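Shikimate dehydrogenase (NADP(+)) (Listeria monocytogenes, PDB 3TNL) probably catalyses the reversible, NADP(+)-linked interconversion of shikimate and 3-dehydroshikimate, the fourth step of the chorismate pathway that leads to the aromatic amino acids. Local coordinates at residues 94-98 and 99-103; 124-128 and 129-133; 289-292 and 293-296. All blocks are in the same frame, centred on the assembly; numbering follows the deposited sequence.

Contact 1 of 3, residues 94-98 and 99-103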
loop_
_atom_site.group_PDB
_atom_site.type_symbol
_atom_site.label_atom_id
_atom_site.label_comp_id
_atom_site.label_asym_id
_atom_site.label_seq_id
_atom_site.Cartn_x
_atom_site.Cartn_y
_atom_site.Cartn_z
ATOM N N TRP B 94 -9.175 1.057 -5.452
ATOM C CA TRP B 94 -9.415 0.406 -4.184
ATOM C C TRP B 94 -10.877 -0.003 -4.068
ATOM O O TRP B 94 -11.744 0.513 -4.807
ATOM C CB TRP B 94 -9.072 1.340 -3.011
ATOM C CG TRP B 94 -9.748 2.684 -2.948
ATOM C CD1 TRP B 94 -10.859 2.984 -2.258
ATOM C CD2 TRP B 94 -9.287 3.919 -3.525
ATOM N NE1 TRP B 94 -11.156 4.326 -2.369
ATOM C CE2 TRP B 94 -10.196 4.916 -3.141
ATOM C CE3 TRP B 94 -8.194 4.276 -4.336
ATOM C CZ2 TRP B 94 -10.054 6.238 -3.529
ATOM C CZ3 TRP B 94 -8.076 5.586 -4.731
ATOM C CH2 TRP B 94 -9.005 6.551 -4.321
ATOM N N ASN B 95 -11.116 -0.993 -3.212
ATOM C CA ASN B 95 -12.461 -1.361 -2.809
ATOM C C ASN B 95 -12.830 -0.570 -1.539
ATOM O O ASN B 95 -11.961 -0.115 -0.774
ATOM C CB ASN B 95 -12.605 -2.839 -2.525
ATOM C CG ASN B 95 -12.822 -3.682 -3.758
ATOM O OD1 ASN B 95 -12.241 -4.754 -3.849
ATOM N ND2 ASN B 95 -13.693 -3.244 -4.680
ATOM N N VAL B 96 -14.132 -0.456 -1.339
ATOM C CA VAL B 96 -14.707 0.260 -0.199
ATOM C C VAL B 96 -15.746 -0.636 0.439
ATOM O O VAL B 96 -16.573 -1.218 -0.259
ATOM C CB VAL B 96 -15.398 1.586 -0.633
ATOM C CG1 VAL B 96 -15.859 2.396 0.607
ATOM C CG2 VAL B 96 -14.463 2.414 -1.511
ATOM N N SER B 97 -15.736 -0.737 1.765
ATOM C CA SER B 97 -16.794 -1.509 2.445
ATOM C C SER B 97 -17.300 -0.729 3.652
ATOM O O SER B 97 -16.931 0.437 3.835
ATOM C CB SER B 97 -16.372 -2.950 2.736
ATOM O OG SER B 97 -17.531 -3.736 3.062
ATOM N N MET B 98 -18.168 -1.350 4.456
ATOM C CA MET B 98 -18.727 -0.672 5.630
ATOM C C MET B 98 -17.617 -0.121 6.501
ATOM O O MET B 98 -16.626 -0.775 6.735
ATOM C CB MET B 98 -19.607 -1.608 6.460
ATOM C CG MET B 98 -20.917 -2.004 5.820
ATOM S SD MET B 98 -21.955 -2.978 6.951
ATOM C CE MET B 98 -23.439 -3.126 5.945
ATOM N N PRO B 99 -17.820 1.079 7.053
ATOM C CA PRO B 99 -18.992 1.963 7.006
ATOM C C PRO B 99 -18.906 3.105 5.988
ATOM O O PRO B 99 -19.549 4.126 6.157
ATOM C CB PRO B 99 -18.941 2.575 8.411
ATOM C CG PRO B 99 -17.460 2.802 8.608
ATOM C CD PRO B 99 -16.803 1.596 7.989
ATOM N N ASN B 100 -18.131 2.918 4.920
ATOM C CA ASN B 100 -17.825 4.011 4.001
ATOM C C ASN B 100 -18.504 4.060 2.640
ATOM O O ASN B 100 -18.296 5.028 1.907
ATOM C CB ASN B 100 -16.310 3.932 3.706
ATOM C CG ASN B 100 -15.468 3.889 4.959
ATOM O OD1 ASN B 100 -15.661 4.679 5.843
ATOM N ND2 ASN B 100 -14.533 2.954 5.030
ATOM N N LYS B 101 -19.312 3.059 2.308
ATOM C CA LYS B 101 -19.858 2.974 0.935
ATOM C C LYS B 101 -20.823 4.076 0.535
ATOM O O LYS B 101 -20.867 4.452 -0.621
ATOM C CB LYS B 101 -20.486 1.611 0.682
ATOM C CG LYS B 101 -19.511 0.480 0.829
ATOM C CD LYS B 101 -20.116 -0.860 0.439
ATOM C CE LYS B 101 -21.236 -1.282 1.364
ATOM N NZ LYS B 101 -21.848 -2.594 0.937
ATOM N N THR B 102 -21.623 4.555 1.474
ATOM C CA THR B 102 -22.578 5.614 1.156
ATOM C C THR B 102 -22.049 7.037 1.349
ATOM O O THR B 102 -22.694 7.985 0.924
ATOM C CB THR B 102 -23.892 5.433 1.922
ATOM O OG1 THR B 102 -23.659 5.582 3.321
ATOM C CG2 THR B 102 -24.499 4.084 1.649
ATOM N N ASN B 103 -20.875 7.196 1.967
ATOM C CA ASN B 103 -20.287 8.523 2.161
ATOM C C ASN B 103 -19.185 8.890 1.177
ATOM O O ASN B 103 -18.948 10.058 0.929
ATOM C CB ASN B 103 -19.650 8.639 3.557
ATOM C CG ASN B 103 -20.664 8.757 4.689
ATOM O OD1 ASN B 103 -21.814 9.098 4.482
ATOM N ND2 ASN B 103 -20.202 8.501 5.915
HETATM O O HOH W 1 -19.454 -4.761 1.270
#

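Contact 2 of 3, residues 124-128 and 129-133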
loop_
_atom_site.group_PDB
_atom_site.type_symbol
_atom_site.label_atom_id
_atom_site.label_comp_id
_atom_site.label_asym_id
_atom_site.label_seq_id
_atom_site.Cartn_x
_atom_site.Cartn_y
_atom_site.Cartn_z
ATOM N N VAL B 124 -13.377 1.979 -6.551
ATOM C CA VAL B 124 -12.910 3.231 -7.081
ATOM C C VAL B 124 -11.748 2.986 -8.025
ATOM O O VAL B 124 -10.927 2.091 -7.793
ATOM C CB VAL B 124 -12.434 4.189 -5.943
ATOM C CG1 VAL B 124 -11.901 5.522 -6.514
ATOM C CG2 VAL B 124 -13.594 4.494 -4.956
ATOM N N VAL B 125 -11.694 3.774 -9.099
ATOM C CA VAL B 125 -10.575 3.727 -10.055
ATOM C C VAL B 125 -10.121 5.158 -10.305
ATOM O O VAL B 125 -10.924 6.090 -10.284
ATOM C CB VAL B 125 -10.927 2.972 -11.364
ATOM C CG1 VAL B 125 -12.071 3.667 -12.120
ATOM C CG2 VAL B 125 -9.723 2.832 -12.269
ATOM N N ASN B 126 -8.812 5.306 -10.472
ATOM C CA ASN B 126 -8.150 6.581 -10.681
ATOM C C ASN B 126 -7.572 6.673 -12.096
ATOM O O ASN B 126 -6.773 5.804 -12.481
ATOM C CB ASN B 126 -7.016 6.663 -9.680
ATOM C CG ASN B 126 -6.330 8.019 -9.662
ATOM O OD1 ASN B 126 -6.484 8.818 -10.560
ATOM N ND2 ASN B 126 -5.485 8.231 -8.655
ATOM N N ASP B 127 -8.029 7.636 -12.898
ATOM C CA ASP B 127 -7.477 7.878 -14.239
ATOM C C ASP B 127 -6.994 9.314 -14.309
ATOM O O ASP B 127 -7.802 10.235 -14.223
ATOM C CB ASP B 127 -8.537 7.660 -15.313
ATOM C CG ASP B 127 -8.958 6.242 -15.417
ATOM O OD1 ASP B 127 -8.256 5.442 -16.077
ATOM O OD2 ASP B 127 -10.011 5.917 -14.852
ATOM N N ASP B 128 -5.674 9.505 -14.385
ATOM C CA ASP B 128 -5.077 10.856 -14.515
ATOM C C ASP B 128 -5.559 11.729 -13.344
ATOM O O ASP B 128 -5.800 12.925 -13.513
ATOM C CB ASP B 128 -5.518 11.427 -15.890
ATOM C CG ASP B 128 -4.712 12.650 -16.363
ATOM O OD1 ASP B 128 -3.603 12.928 -15.843
ATOM O OD2 ASP B 128 -5.207 13.324 -17.318
ATOM N N GLY B 129 -5.737 11.139 -12.158
ATOM C CA GLY B 129 -6.199 11.896 -10.995
ATOM C C GLY B 129 -7.707 12.082 -10.834
ATOM O O GLY B 129 -8.184 12.751 -9.915
ATOM N N VAL B 130 -8.487 11.545 -11.757
ATOM C CA VAL B 130 -9.941 11.640 -11.659
ATOM C C VAL B 130 -10.419 10.320 -11.076
ATOM O O VAL B 130 -10.093 9.234 -11.612
ATOM C CB VAL B 130 -10.578 11.882 -13.050
ATOM C CG1 VAL B 130 -12.119 11.948 -12.962
ATOM C CG2 VAL B 130 -9.994 13.154 -13.666
ATOM N N LEU B 131 -11.133 10.401 -9.945
ATOM C CA LEU B 131 -11.642 9.192 -9.275
ATOM C C LEU B 131 -13.098 8.908 -9.662
ATOM O O LEU B 131 -13.976 9.760 -9.473
ATOM C CB LEU B 131 -11.573 9.349 -7.757
ATOM C CG LEU B 131 -10.222 9.651 -7.141
ATOM C CD1 LEU B 131 -10.396 9.759 -5.615
ATOM C CD2 LEU B 131 -9.181 8.589 -7.527
ATOM N N THR B 132 -13.333 7.718 -10.179
ATOM C CA THR B 132 -14.686 7.255 -10.565
ATOM C C THR B 132 -15.085 6.122 -9.617
ATOM O O THR B 132 -14.309 5.167 -9.413
ATOM C CB THR B 132 -14.750 6.709 -11.989
ATOM O OG1 THR B 132 -14.213 7.669 -12.905
ATOM C CG2 THR B 132 -16.226 6.394 -12.401
ATOM N N GLY B 133 -16.266 6.275 -9.017
ATOM C CA GLY B 133 -16.874 5.305 -8.147
ATOM C C GLY B 133 -17.803 4.384 -8.932
ATOM O O GLY B 133 -18.607 4.853 -9.750
HETATM O O HOH W 2 -11.530 7.493 -13.223
#

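Contact 3 of 3, residues 289-292 and 293-296. With NAD (nicotinamide-adenine-dinucleotide), chain H.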
loop_
_atom_site.group_PDB
_atom_site.type_symbol
_atom_site.label_atom_id
_atom_site.label_comp_id
_atom_site.label_asym_id
_atom_site.label_seq_id
_atom_site.Cartn_x
_atom_site.Cartn_y
_atom_site.Cartn_z
ATOM N N MET B 289 -19.831 -13.205 -4.856
ATOM C CA MET B 289 -18.553 -12.769 -4.297
ATOM C C MET B 289 -17.458 -12.774 -5.365
ATOM O O MET B 289 -16.707 -11.791 -5.499
ATOM C CB MET B 289 -18.185 -13.622 -3.080
ATOM C CG MET B 289 -16.886 -13.257 -2.391
ATOM S SD MET B 289 -15.443 -14.005 -3.195
ATOM C CE MET B 289 -14.100 -13.392 -2.151
ATOM N N LEU B 290 -17.392 -13.858 -6.134
ATOM C CA LEU B 290 -16.362 -14.001 -7.146
ATOM C C LEU B 290 -16.511 -12.999 -8.279
ATOM O O LEU B 290 -15.527 -12.385 -8.685
ATOM C CB LEU B 290 -16.388 -15.410 -7.698
ATOM C CG LEU B 290 -15.889 -16.462 -6.716
ATOM C CD1 LEU B 290 -16.295 -17.805 -7.246
ATOM C CD2 LEU B 290 -14.380 -16.387 -6.484
ATOM N N TRP B 291 -17.740 -12.826 -8.768
ATOM C CA TRP B 291 -17.967 -11.973 -9.930
ATOM C C TRP B 291 -17.908 -10.508 -9.610
ATOM O O TRP B 291 -17.586 -9.705 -10.486
ATOM C CB TRP B 291 -19.233 -12.371 -10.698
ATOM C CG TRP B 291 -19.044 -13.701 -11.387
ATOM C CD1 TRP B 291 -19.525 -14.917 -10.994
ATOM C CD2 TRP B 291 -18.269 -13.937 -12.570
ATOM N NE1 TRP B 291 -19.103 -15.898 -11.867
ATOM C CE2 TRP B 291 -18.334 -15.319 -12.843
ATOM C CE3 TRP B 291 -17.532 -13.111 -13.425
ATOM C CZ2 TRP B 291 -17.698 -15.891 -13.934
ATOM C CZ3 TRP B 291 -16.907 -13.678 -14.520
ATOM C CH2 TRP B 291 -16.982 -15.068 -14.761
ATOM N N GLN B 292 -18.202 -10.143 -8.380
ATOM C CA GLN B 292 -18.034 -8.724 -8.026
ATOM C C GLN B 292 -16.513 -8.402 -8.017
ATOM O O GLN B 292 -16.074 -7.319 -8.410
ATOM C CB GLN B 292 -18.728 -8.326 -6.724
ATOM C CG GLN B 292 -18.091 -8.701 -5.450
ATOM C CD GLN B 292 -18.920 -8.206 -4.249
ATOM O OE1 GLN B 292 -19.905 -8.825 -3.870
ATOM N NE2 GLN B 292 -18.523 -7.083 -3.676
ATOM N N GLY B 293 -15.723 -9.354 -7.543
ATOM C CA GLY B 293 -14.265 -9.245 -7.569
ATOM C C GLY B 293 -13.730 -9.191 -9.009
ATOM O O GLY B 293 -12.858 -8.371 -9.347
ATOM N N ALA B 294 -14.286 -10.018 -9.892
ATOM C CA ALA B 294 -13.876 -10.033 -11.310
ATOM C C ALA B 294 -14.157 -8.689 -11.976
ATOM O O ALA B 294 -13.346 -8.179 -12.788
ATOM C CB ALA B 294 -14.573 -11.164 -12.074
ATOM N N LYS B 295 -15.285 -8.089 -11.628
ATOM C CA LYS B 295 -15.649 -6.831 -12.236
ATOM C C LYS B 295 -14.659 -5.734 -11.798
ATOM O O LYS B 295 -14.144 -4.974 -12.624
ATOM C CB LYS B 295 -17.080 -6.440 -11.863
ATOM C CG LYS B 295 -17.607 -5.210 -12.581
ATOM C CD LYS B 295 -18.017 -5.510 -14.020
ATOM C CE LYS B 295 -18.467 -4.221 -14.696
ATOM N NZ LYS B 295 -18.846 -4.472 -16.142
ATOM N N ALA B 296 -14.402 -5.633 -10.491
ATOM C CA ALA B 296 -13.430 -4.665 -9.995
ATOM C C ALA B 296 -12.026 -4.908 -10.571
ATOM O O ALA B 296 -11.323 -3.975 -10.962
ATOM C CB ALA B 296 -13.377 -4.706 -8.482
HETATM P PA NAD H . -27.185 -4.732 6.085
HETATM O O1A NAD H . -26.805 -4.624 7.559
HETATM O O2A NAD H . -26.886 -3.555 5.176
HETATM O O5B NAD H . -28.742 -5.170 5.985
HETATM C C5B NAD H . -29.345 -6.170 6.807
HETATM C C4B NAD H . -30.685 -6.596 6.196
HETATM O O4B NAD H . -31.167 -7.759 6.888
HETATM C C3B NAD H . -31.779 -5.571 6.422
HETATM O O3B NAD H . -32.717 -5.671 5.321
HETATM C C2B NAD H . -32.469 -6.011 7.691
HETATM O O2B NAD H . -33.831 -5.612 7.763
HETATM C C1B NAD H . -32.382 -7.518 7.563
HETATM N N9A NAD H . -32.420 -8.299 8.805
HETATM C C8A NAD H . -31.395 -8.426 9.680
HETATM N N7A NAD H . -31.754 -9.273 10.667
HETATM C C5A NAD H . -33.014 -9.722 10.439
HETATM C C6A NAD H . -33.914 -10.574 11.047
HETATM N N6A NAD H . -33.583 -11.219 12.171
HETATM N N1A NAD H . -35.117 -10.807 10.479
HETATM C C2A NAD H . -35.477 -10.173 9.336
HETATM N N3A NAD H . -34.656 -9.321 8.681
HETATM C C4A NAD H . -33.428 -9.072 9.190
HETATM O O3 NAD H . -26.464 -6.059 5.560
HETATM P PN NAD H . -25.875 -6.341 4.090
HETATM O O1N NAD H . -24.491 -5.765 3.922
HETATM O O2N NAD H . -26.956 -6.056 3.045
HETATM O O5D NAD H . -25.601 -7.929 4.115
HETATM C C5D NAD H . -26.709 -8.813 4.245
HETATM C C4D NAD H . -26.145 -10.187 3.942
HETATM O O4D NAD H . -25.542 -10.176 2.635
HETATM C C3D NAD H . -25.041 -10.564 4.916
HETATM O O3D NAD H . -25.279 -11.899 5.375
HETATM C C2D NAD H . -23.763 -10.485 4.097
HETATM O O2D NAD H . -22.723 -11.361 4.586
HETATM C C1D NAD H . -24.270 -10.845 2.707
HETATM N N1N NAD H . -23.473 -10.365 1.576
HETATM C C2N NAD H . -22.986 -11.249 0.685
HETATM C C3N NAD H . -22.243 -10.821 -0.410
HETATM C C7N NAD H . -21.693 -11.779 -1.416
HETATM O O7N NAD H . -20.757 -11.359 -2.095
HETATM N N7N NAD H . -22.244 -13.003 -1.561
HETATM C C4N NAD H . -21.999 -9.448 -0.575
HETATM C C5N NAD H . -22.517 -8.553 0.356
HETATM C C6N NAD H . -23.254 -9.035 1.438
#

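Contact 1 of 3, residues 94-98 and 99-103
The carbonyl oxygen of Ser-97 receives the backbone amide of Asn-100, with Asn-100 N 3.0 Å from Ser-97 O and an N-H...O angle of 162°; the donor is tilted 23° from the carbonyl plane. This single bond closes the bend in which the chain leaves strand 93-96, and the peptide between Met-98 and Pro-99, within this bend, is cis. Just before the bend, Val-96 sets CG1 against Asn-100 CB at 3.5 Å, the two side chains crossing at about a right angle. The carboxamide of Asn-100 works on a neighbouring part of the fold, its ND2 donating to the carbonyl of Val-74. Lys-101 comes back across the start of the loop: its CG lies 3.6 Å from Val-96 O and 3.7 Å from Ser-97 CA. After a bend at chi3 (-65°), NZ reaches a water that Ser-97 OG also holds, at 2.8 Å; in the conformer described, one of two modelled, the water accepts from Lys-101 NZ at 3.2 Å. Met-98, also one of two conformers and extended beyond CG, touches the bound NAD. Ser-97 is inferred to bind shikimate and Lys-101 to be the proton acceptor, with Asn-122 and Asp-137 close to the lysine; in this conformer the bend thus places a probable shikimate-binding hydroxyl and the probable proton acceptor on one water.

Contact 2 of 3, residues 124-128 and 129-133
Asn-126 rises from the sheet face, leans to the hairpin turn and meets Leu-131, its non-hydrogen-bonded partner, on the way. Its CB lies 3.6 Å from Leu-131 CD2, and the same methyl sits equally near CG, so the leucine tip covers the root of the amide as the two side chains cross obliquely. With CG anti to the backbone N (chi1 -173°), OD1 is carried to the turn, where Gly-129 N makes a weak, bent hydrogen bond to it at 2.9 Å. ND2, 3.9 Å from Leu-131 CD2, is taken by the carbonyl of Leu-91.

Strands 123-127 and 130-134 form a beta hairpin with a two-residue loop, a type I' turn from Asp-127 to Val-130; both loop residues, Asp-128 and Gly-129, have positive phi. The hairpin lies in the mixed six-stranded sheet, strand 123-127 beside 93-96 and strand 130-134 beside 110-111. Asp-127 and Val-130 exchange backbone bonds, Asp-127 N to Val-130 O and Val-130 N to Asp-127 O. Farther from the turn, Thr-132 N reaches Val-125 O at 2.9 Å, and Val-125 N returns a bond to Thr-132 O. Next to Asn-126 and Leu-131 on their face of the sheet, Val-124 CG1 packs on Leu-131 CB at 4.0 Å; Trp-94 and helix 79-88 cover the leucine.

On the other face Val-125 and Thr-132 lie side by side, Val-125 CG1 4.1 Å from Thr-132 CB. A water there is bound by Asp-127 OD2 at 2.7 Å, by Val-130 O and by Thr-132 OG1, while Asp-127 OD1 forms a salt bridge with Arg-92.

Contact 3 of 3, residues 289-292 and 293-296
The indole of Trp-291 meets Ala-294 obliquely, its CE3 3.8 Å from Ala-294 CB one helical turn on. Around the ring, Arg-143 makes a cation-pi contact, and Ala-144 and Glu-147 of helix 137-147 and Val-307 of helix 307-313 pack against the side chain. A second flat group, the nicotinamide of NAD, approaches helix 286-301 through its carboxamide, whose O7N lies 3.4 Å from Met-289 CA and 3.6 Å from Met-289 CB.

Gln-292 also belongs to the NAD pocket, and its side chain touches Asn-122 and Asp-137, both inferred to bind shikimate. Its chi1 of 77° places CG between the backbone N and the carbonyl carbon, and CG consequently rests 3.2 Å from Gly-293 N. Successive i to i+4 bonds hold this part of the helix: Gly-293 N to Met-289 O is weak, whereas Ala-294 N to Leu-290 O is 2.9 Å, and Lys-295 N and Ala-296 N bond to Trp-291 O and Gln-292 O. One helix thus serves two chemistries: the carbon atoms CA and CB of Met-289 lie against the carboxamide oxygen of the cofactor, while the indole of Trp-291 packs on neighbouring helices.

How the contacts relate
Contacts 1 and 2 belong to the same mixed sheet, since strands 93-96 and 123-127 are neighbours in it: Trp-94 O probably accepts a hydrogen bond from Val-124 N, and Trp-94 CH2 packs on Leu-131 CD1. Contact 3, on helix 286-301, meets contact 1 where Ala-296 packs against Asn-95, but stays about 7 Å from contact 2 at the nearest atoms. All three are partly buried. Contact 2 runs from buried valine and leucine to an exposed turn; its water lies at the surface end of the hairpin, whereas that of contact 1 joins inferred active-site groups. Both contacts 1 and 3 border NAD, contact 1 at the diphosphate and contact 3 at the nicotinamide.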